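PDB 4GDI: neuraminidase from Influenza A virus, which forms a tetrameric neuraminidase-like spike of a bat influenza virus, related to sialic-acid-cleaving enzymes but with a diverged putative active site. Local coordinates for residues A[13-18]-A[335-340]; A[202-207]-A[323-328]; A[206-211]-A[226-231]. All coordinates share one frame; numbering follows the deposited sequence.

Contact 1: A[13-18]-A[335-340]. With NO3 (nitrate ion), chain V.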
# COMPACT_ATOMS: atom_id res chain seq x y z
N SER A 13 -12.36 32.42 4.54
CA SER A 13 -12.35 33.88 4.68
C SER A 13 -12.10 34.37 6.10
O SER A 13 -11.64 35.49 6.30
CB SER A 13 -13.66 34.47 4.14
OG SER A 13 -14.79 33.98 4.86
N GLN A 14 -12.41 33.56 7.10
CA GLN A 14 -12.12 33.95 8.47
C GLN A 14 -11.63 32.73 9.23
O GLN A 14 -12.00 31.61 8.92
CB GLN A 14 -13.38 34.51 9.14
CG GLN A 14 -13.94 35.76 8.47
CD GLN A 14 -13.01 36.96 8.57
OE1 GLN A 14 -12.19 37.05 9.50
NE2 GLN A 14 -13.11 37.88 7.62
N MET A 15 -10.80 32.97 10.23
CA MET A 15 -10.33 31.90 11.10
C MET A 15 -11.45 31.48 12.04
O MET A 15 -12.20 32.32 12.51
CB MET A 15 -9.14 32.36 11.92
CG MET A 15 -8.57 31.24 12.80
SD MET A 15 -6.99 31.65 13.58
CE MET A 15 -5.93 31.60 12.12
N CYS A 16 -11.55 30.18 12.31
CA CYS A 16 -12.52 29.70 13.28
C CYS A 16 -12.20 30.30 14.65
O CYS A 16 -11.04 30.55 14.97
CB CYS A 16 -12.51 28.18 13.36
SG CYS A 16 -12.92 27.35 11.81
N GLU A 17 -13.23 30.56 15.45
CA GLU A 17 -13.00 30.95 16.83
C GLU A 17 -12.32 29.79 17.54
O GLU A 17 -12.73 28.63 17.37
CB GLU A 17 -14.31 31.27 17.54
CG GLU A 17 -14.85 32.67 17.28
CD GLU A 17 -15.53 33.24 18.51
OE1 GLU A 17 -16.66 32.80 18.83
OE2 GLU A 17 -14.93 34.12 19.18
N VAL A 18 -11.29 30.07 18.33
CA VAL A 18 -10.61 29.00 19.07
C VAL A 18 -10.80 29.15 20.57
O VAL A 18 -10.31 30.10 21.17
CB VAL A 18 -9.11 28.98 18.77
CG1 VAL A 18 -8.41 27.93 19.66
CG2 VAL A 18 -8.86 28.70 17.30
N GLN A 335 -11.76 28.89 8.68
CA GLN A 335 -10.46 28.27 8.49
C GLN A 335 -9.93 27.72 9.82
O GLN A 335 -9.79 28.44 10.81
CB GLN A 335 -9.49 29.28 7.88
CG GLN A 335 -8.08 28.78 7.71
CD GLN A 335 -8.00 27.62 6.77
OE1 GLN A 335 -8.43 27.72 5.62
NE2 GLN A 335 -7.46 26.50 7.24
N ARG A 336 -9.64 26.43 9.85
CA ARG A 336 -9.12 25.82 11.07
C ARG A 336 -7.61 26.05 11.20
O ARG A 336 -6.90 26.25 10.21
CB ARG A 336 -9.43 24.32 11.12
CG ARG A 336 -10.90 23.99 11.36
CD ARG A 336 -11.07 22.54 11.83
NE ARG A 336 -10.60 21.58 10.83
CZ ARG A 336 -10.02 20.42 11.12
NH1 ARG A 336 -9.83 20.06 12.39
NH2 ARG A 336 -9.64 19.61 10.14
N ILE A 337 -7.13 25.98 12.44
CA ILE A 337 -5.70 26.12 12.72
C ILE A 337 -5.29 24.97 13.63
O ILE A 337 -6.02 24.59 14.56
CB ILE A 337 -5.35 27.50 13.35
CG1 ILE A 337 -3.84 27.65 13.54
CG2 ILE A 337 -6.06 27.70 14.67
CD1 ILE A 337 -3.06 27.61 12.25
N CYS A 338 -4.13 24.39 13.35
CA CYS A 338 -3.64 23.27 14.14
C CYS A 338 -2.18 23.50 14.46
O CYS A 338 -1.54 24.38 13.88
CB CYS A 338 -3.79 21.95 13.37
SG CYS A 338 -5.45 21.53 12.77
N PHE A 339 -1.64 22.72 15.39
CA PHE A 339 -0.20 22.75 15.57
C PHE A 339 0.33 21.35 15.74
O PHE A 339 -0.41 20.42 16.09
CB PHE A 339 0.20 23.66 16.75
CG PHE A 339 -0.28 23.18 18.10
CD1 PHE A 339 0.49 22.32 18.86
CD2 PHE A 339 -1.48 23.64 18.63
CE1 PHE A 339 0.05 21.90 20.11
CE2 PHE A 339 -1.93 23.23 19.87
CZ PHE A 339 -1.15 22.35 20.62
N TRP A 340 1.61 21.17 15.43
CA TRP A 340 2.28 19.91 15.69
C TRP A 340 3.23 20.14 16.87
O TRP A 340 3.67 21.27 17.12
CB TRP A 340 3.02 19.40 14.44
CG TRP A 340 3.92 20.43 13.75
CD1 TRP A 340 3.62 21.17 12.64
CD2 TRP A 340 5.25 20.81 14.13
NE1 TRP A 340 4.67 21.99 12.32
CE2 TRP A 340 5.69 21.78 13.22
CE3 TRP A 340 6.12 20.41 15.16
CZ2 TRP A 340 6.95 22.37 13.31
CZ3 TRP A 340 7.35 21.00 15.24
CH2 TRP A 340 7.76 21.96 14.33
N NO3 V . -8.56 16.69 11.93
O1 NO3 V . -7.86 17.90 11.85
O2 NO3 V . -7.92 15.52 12.37
O3 NO3 V . -9.90 16.63 11.57
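Gln14 and Cys16 grip the backbone of Gln335 from both ends, making a single beta bridge opposite Met15 that pins the loop before strand 20-25 to the entry of strand 338-346 of the same sheet. Gln335 N donates to Gln14 O at 2.7 Å and Cys16 N to Gln335 O at 2.9 Å. Gln335 O also lies 3.5 Å from Cys16 SG, and the sulfur meets Arg336 CG before closing its disulfide with Cys334. Here the packing is tight. Met15 and Val18 reach Ile337 more loosely: Val18 CG2 lies 4.0 Å from Ile337 CG2, the two side chains crossing at about a right angle. With CG anti to the backbone N (chi1 -177°) and the chain straight as far as the sulfur, Met15 SD comes to 4.2 Å from Ile337 CG2. Such apolar chains suit the side facing Tyr203, whereas Gln14 and Glu17 turn to solvent.

Arg336 points away from 13-18. Its NE pairs with Asp329, and NH1 and NH2 share O1 of a nitrate, each at 3.0 Å and near the guanidinium plane. The ion, probably from the crystallisation liquor, also bonds Val133 N of the second subunit, which suggests that this edge can hold a small anion.

Contact 2: A[202-207]-A[323-328]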
# COMPACT_ATOMS: atom_id res chain seq x y z
N CYS A 202 4.50 29.26 10.39
CA CYS A 202 3.59 30.26 9.83
C CYS A 202 2.21 29.68 9.53
O CYS A 202 2.04 28.46 9.40
CB CYS A 202 4.15 30.79 8.50
SG CYS A 202 5.86 31.40 8.47
N TYR A 203 1.24 30.58 9.38
CA TYR A 203 -0.09 30.22 8.89
C TYR A 203 -0.57 31.41 8.07
O TYR A 203 0.06 32.46 8.08
CB TYR A 203 -1.06 29.89 10.03
CG TYR A 203 -1.31 31.04 10.96
CD1 TYR A 203 -0.48 31.26 12.05
CD2 TYR A 203 -2.38 31.91 10.74
CE1 TYR A 203 -0.71 32.32 12.92
CE2 TYR A 203 -2.62 32.97 11.61
CZ TYR A 203 -1.77 33.17 12.69
OH TYR A 203 -2.00 34.22 13.53
N THR A 204 -1.66 31.22 7.33
CA THR A 204 -2.23 32.31 6.55
C THR A 204 -3.72 32.51 6.83
O THR A 204 -4.46 31.56 7.06
CB THR A 204 -2.02 32.09 5.05
OG1 THR A 204 -2.54 33.22 4.34
CG2 THR A 204 -2.72 30.83 4.59
N ILE A 205 -4.14 33.77 6.82
CA ILE A 205 -5.54 34.12 7.00
C ILE A 205 -5.79 35.51 6.43
O ILE A 205 -4.93 36.39 6.54
CB ILE A 205 -5.95 34.11 8.49
CG1 ILE A 205 -7.47 34.11 8.64
CG2 ILE A 205 -5.35 35.30 9.22
CD1 ILE A 205 -8.16 32.89 8.03
N ASN A 206 -6.99 35.71 5.86
CA ASN A 206 -7.31 36.84 4.96
C ASN A 206 -6.11 37.50 4.28
O ASN A 206 -5.77 38.64 4.59
CB ASN A 206 -8.22 37.91 5.60
CG ASN A 206 -8.27 37.84 7.12
OD1 ASN A 206 -7.25 38.02 7.79
ND2 ASN A 206 -9.47 37.62 7.66
N ASN A 207 -5.47 36.77 3.37
CA ASN A 207 -4.36 37.29 2.56
C ASN A 207 -3.11 37.81 3.32
O ASN A 207 -2.25 38.47 2.74
CB ASN A 207 -4.88 38.36 1.60
CG ASN A 207 -5.84 37.78 0.56
OD1 ASN A 207 -5.42 37.30 -0.50
ND2 ASN A 207 -7.13 37.82 0.86
N PHE A 323 2.90 25.50 13.44
CA PHE A 323 1.58 25.47 12.84
C PHE A 323 1.47 24.53 11.66
O PHE A 323 2.43 24.31 10.93
CB PHE A 323 1.22 26.86 12.30
CG PHE A 323 1.10 27.91 13.35
CD1 PHE A 323 0.08 27.86 14.28
CD2 PHE A 323 1.97 29.00 13.36
CE1 PHE A 323 -0.05 28.85 15.22
CE2 PHE A 323 1.84 29.99 14.29
CZ PHE A 323 0.82 29.92 15.22
N PHE A 324 0.26 24.01 11.46
CA PHE A 324 -0.15 23.58 10.12
C PHE A 324 -1.64 23.87 9.94
O PHE A 324 -2.38 24.04 10.92
CB PHE A 324 0.15 22.10 9.85
CG PHE A 324 -0.75 21.13 10.59
CD1 PHE A 324 -0.44 20.70 11.87
CD2 PHE A 324 -1.87 20.59 9.96
CE1 PHE A 324 -1.25 19.77 12.53
CE2 PHE A 324 -2.69 19.67 10.61
CZ PHE A 324 -2.38 19.25 11.90
N GLN A 325 -2.07 23.96 8.69
CA GLN A 325 -3.47 24.27 8.41
C GLN A 325 -4.11 23.19 7.55
O GLN A 325 -3.60 22.87 6.47
CB GLN A 325 -3.61 25.62 7.70
CG GLN A 325 -3.27 26.82 8.57
CD GLN A 325 -3.37 28.12 7.80
OE1 GLN A 325 -2.55 28.39 6.90
NE2 GLN A 325 -4.37 28.92 8.11
N PRO A 326 -5.22 22.62 8.03
CA PRO A 326 -6.02 21.73 7.18
C PRO A 326 -6.46 22.51 5.94
O PRO A 326 -6.76 23.69 6.06
CB PRO A 326 -7.24 21.40 8.04
CG PRO A 326 -6.84 21.74 9.45
CD PRO A 326 -5.84 22.85 9.34
N LYS A 327 -6.48 21.88 4.78
CA LYS A 327 -6.77 22.62 3.57
C LYS A 327 -8.01 22.13 2.83
O LYS A 327 -8.44 22.78 1.88
CB LYS A 327 -5.55 22.59 2.64
CG LYS A 327 -4.39 23.41 3.19
CD LYS A 327 -3.26 23.59 2.19
CE LYS A 327 -2.17 24.46 2.80
NZ LYS A 327 -0.95 24.46 1.97
N GLY A 328 -8.58 21.03 3.27
CA GLY A 328 -9.70 20.43 2.55
C GLY A 328 -10.99 20.27 3.33
O GLY A 328 -11.82 19.45 2.97
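Gln325 uses both ends of its side-chain amide on the backbone of Thr204. Its OE1 accepts from Thr204 N at 3.0 Å, the N-H arriving from well above the plane of the amide carbonyl (44° out of it). Its NE2 donates to Thr204 O at 2.8 Å, with that oxygen lying close to the amide plane. The two bonds fix the rotation of the amide and satisfy the N-H and C=O of one residue on an outermost strand, much as a neighbouring strand would. Glutamine suits this place because it carries a donor and an acceptor on a chain long enough, extended beyond CG, to bridge the gap between the backbones. Its own backbone N is taken up by Glu151.

Thr204 is tied further by its hydroxyl, which bonds to Leu208 O, while its CG2 methyl rests 3.4 Å from Gln325 OE1. Tyr203 CB packs on Gln325 CD. The tyrosine ring then meets Phe323 in a T-shaped stack: centroids are 4.7 Å apart, planes are at 73°, and Tyr203 CD1 stands over the centre of the phenylalanine face. The torsion placing Tyr203 CG between its backbone N and carbonyl carbon (chi1 62°) presents that edge. A tyrosine serves both needs, since its ring packs in the buried interior while its OH finds an acceptor in Glu274. Phe323 N is met by Thr201 OG1, and Phe323 CB lies 3.4 Å from Cys202 O.

The arrangement is characteristic of the neuraminidase beta-propeller: the innermost strands of two blades, 200-205 and 317-324, are joined without sheet pairing, by an aromatic pair and by a glutamine side chain bonded to the other strand's backbone.

Contact 3: A[206-211]-A[226-231]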
# COMPACT_ATOMS: atom_id res chain seq x y z
N ASN A 206 -6.99 35.71 5.86
CA ASN A 206 -7.31 36.84 4.96
C ASN A 206 -6.11 37.50 4.28
O ASN A 206 -5.77 38.64 4.59
CB ASN A 206 -8.22 37.91 5.60
CG ASN A 206 -8.27 37.84 7.12
OD1 ASN A 206 -7.25 38.02 7.79
ND2 ASN A 206 -9.47 37.62 7.66
N ASN A 207 -5.47 36.77 3.37
CA ASN A 207 -4.36 37.29 2.56
C ASN A 207 -3.11 37.81 3.32
O ASN A 207 -2.25 38.47 2.74
CB ASN A 207 -4.88 38.36 1.60
CG ASN A 207 -5.84 37.78 0.56
OD1 ASN A 207 -5.42 37.30 -0.50
ND2 ASN A 207 -7.13 37.82 0.86
N LEU A 208 -3.01 37.50 4.61
CA LEU A 208 -1.82 37.80 5.40
C LEU A 208 -1.09 36.52 5.75
O LEU A 208 -1.70 35.46 5.86
CB LEU A 208 -2.21 38.48 6.71
CG LEU A 208 -2.81 39.88 6.58
CD1 LEU A 208 -3.15 40.43 7.95
CD2 LEU A 208 -1.83 40.78 5.86
N ILE A 209 0.22 36.62 5.93
CA ILE A 209 1.01 35.50 6.39
C ILE A 209 1.54 35.94 7.75
O ILE A 209 2.06 37.04 7.89
CB ILE A 209 2.18 35.16 5.44
CG1 ILE A 209 1.69 34.87 4.00
CG2 ILE A 209 2.98 33.95 5.98
CD1 ILE A 209 1.33 36.11 3.20
N LYS A 210 1.36 35.10 8.76
CA LYS A 210 1.84 35.40 10.09
C LYS A 210 2.74 34.27 10.55
O LYS A 210 2.36 33.10 10.46
CB LYS A 210 0.64 35.55 11.02
CG LYS A 210 -0.18 36.79 10.69
CD LYS A 210 -1.38 36.91 11.58
CE LYS A 210 -2.36 37.95 11.04
NZ LYS A 210 -3.58 37.93 11.89
N CYS A 211 3.93 34.62 11.04
CA CYS A 211 4.92 33.62 11.43
C CYS A 211 5.48 33.91 12.82
O CYS A 211 5.61 35.07 13.23
CB CYS A 211 6.11 33.64 10.46
SG CYS A 211 5.72 33.43 8.74
N ARG A 226 4.60 39.55 10.45
CA ARG A 226 3.35 39.64 9.71
C ARG A 226 3.70 40.20 8.36
O ARG A 226 4.38 41.23 8.28
CB ARG A 226 2.38 40.61 10.40
CG ARG A 226 1.99 40.20 11.81
CD ARG A 226 1.59 41.42 12.63
NE ARG A 226 1.20 41.07 13.99
CZ ARG A 226 0.94 41.95 14.94
NH1 ARG A 226 1.06 43.25 14.69
NH2 ARG A 226 0.57 41.54 16.14
N PHE A 227 3.27 39.55 7.30
CA PHE A 227 3.54 40.06 5.97
C PHE A 227 2.42 39.77 4.98
O PHE A 227 1.57 38.93 5.24
CB PHE A 227 4.92 39.61 5.47
CG PHE A 227 5.03 38.14 5.12
CD1 PHE A 227 4.79 37.71 3.82
CD2 PHE A 227 5.48 37.22 6.06
CE1 PHE A 227 4.94 36.37 3.48
CE2 PHE A 227 5.64 35.88 5.71
CZ PHE A 227 5.38 35.46 4.42
N THR A 228 2.42 40.51 3.88
CA THR A 228 1.39 40.40 2.86
C THR A 228 1.90 39.64 1.64
O THR A 228 3.11 39.36 1.50
CB THR A 228 0.92 41.78 2.37
OG1 THR A 228 1.96 42.40 1.59
CG2 THR A 228 0.55 42.71 3.55
N LYS A 229 0.98 39.32 0.74
CA LYS A 229 1.32 38.74 -0.55
C LYS A 229 2.28 39.62 -1.34
O LYS A 229 2.94 39.14 -2.24
CB LYS A 229 0.05 38.55 -1.39
CG LYS A 229 -0.62 37.21 -1.22
CD LYS A 229 -1.71 37.03 -2.28
CE LYS A 229 -1.17 36.30 -3.51
NZ LYS A 229 -2.08 36.44 -4.68
N GLU A 230 2.33 40.91 -1.03
CA GLU A 230 3.21 41.84 -1.74
C GLU A 230 4.56 42.04 -1.03
O GLU A 230 5.37 42.86 -1.45
CB GLU A 230 2.51 43.19 -1.89
CG GLU A 230 1.18 43.10 -2.64
CD GLU A 230 1.31 42.44 -4.03
OE1 GLU A 230 2.39 42.54 -4.68
OE2 GLU A 230 0.32 41.81 -4.45
N LEU A 231 4.79 41.27 0.03
CA LEU A 231 6.04 41.27 0.79
C LEU A 231 6.24 42.52 1.63
O LEU A 231 7.35 42.77 2.10
CB LEU A 231 7.26 41.04 -0.10
CG LEU A 231 7.17 39.73 -0.90
CD1 LEU A 231 8.49 39.42 -1.62
CD2 LEU A 231 6.78 38.57 -0.00
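Ile209 lies against the face of the Phe227 ring, and these two residues bury more surface across the contact than any others. They form an antiparallel hydrogen-bonded pair, with Ile209 N to Phe227 O and Phe227 N to Ile209 O both at 2.8 Å. Phe227 holds CG between its backbone N and carbonyl carbon (chi1 71°), which swings the ring back over its partner. Ile209 CB then makes a CH-pi contact 3.5 Å from the ring centroid, 17° off the normal, and the packing is very tight where Ile209 CG2 meets Phe227 CZ at 3.2 Å. A beta-branched residue suits this place, because CB sits over the face while its two branches reach atoms along the rim. At the edge of the ring sits Cys211 SG, 3.9 Å from Phe227 CE2, in a sulfur-aromatic contact; the sulfur belongs to the disulfide with Cys202.

Arg226, third in buried surface, lies on the other face of the sheet. Its CG packs 4.2 Å from Lys210 CG, while each charged end has its own acid: Arg226 pairs with Asp273 and Glu301, Lys210 with Glu274. At the far end Thr228 OG1 accepts from Glu230 N in an ST turn, within the type I turn from Thr228 to Leu231 that leads on toward strand 233-236. Strands 208-214 and 224-228 form a beta hairpin, the central pair of a four-stranded antiparallel propeller blade.

How the contacts relate
Contacts 1 and 2 have centres about 7 Å apart, contacts 2 and 3 about 11 Å, and contacts 1 and 3 about 16 Å. Contact 2 is the middle member: its segment 323-328 ends strand 317-324, the neighbour in one sheet of strand 338-346 from contact 1, while its segment 202-207 ends strand 200-205, which pairs with strand 208-214 of contact 3. Contacts 2 and 3 share Asn206 and Asn207, and a disulfide joins them. In sequence, contact 1 spans the other two, bringing an N-terminal segment beside a late one. Together they tie the loop before the first strand and two blades of the propeller to one another.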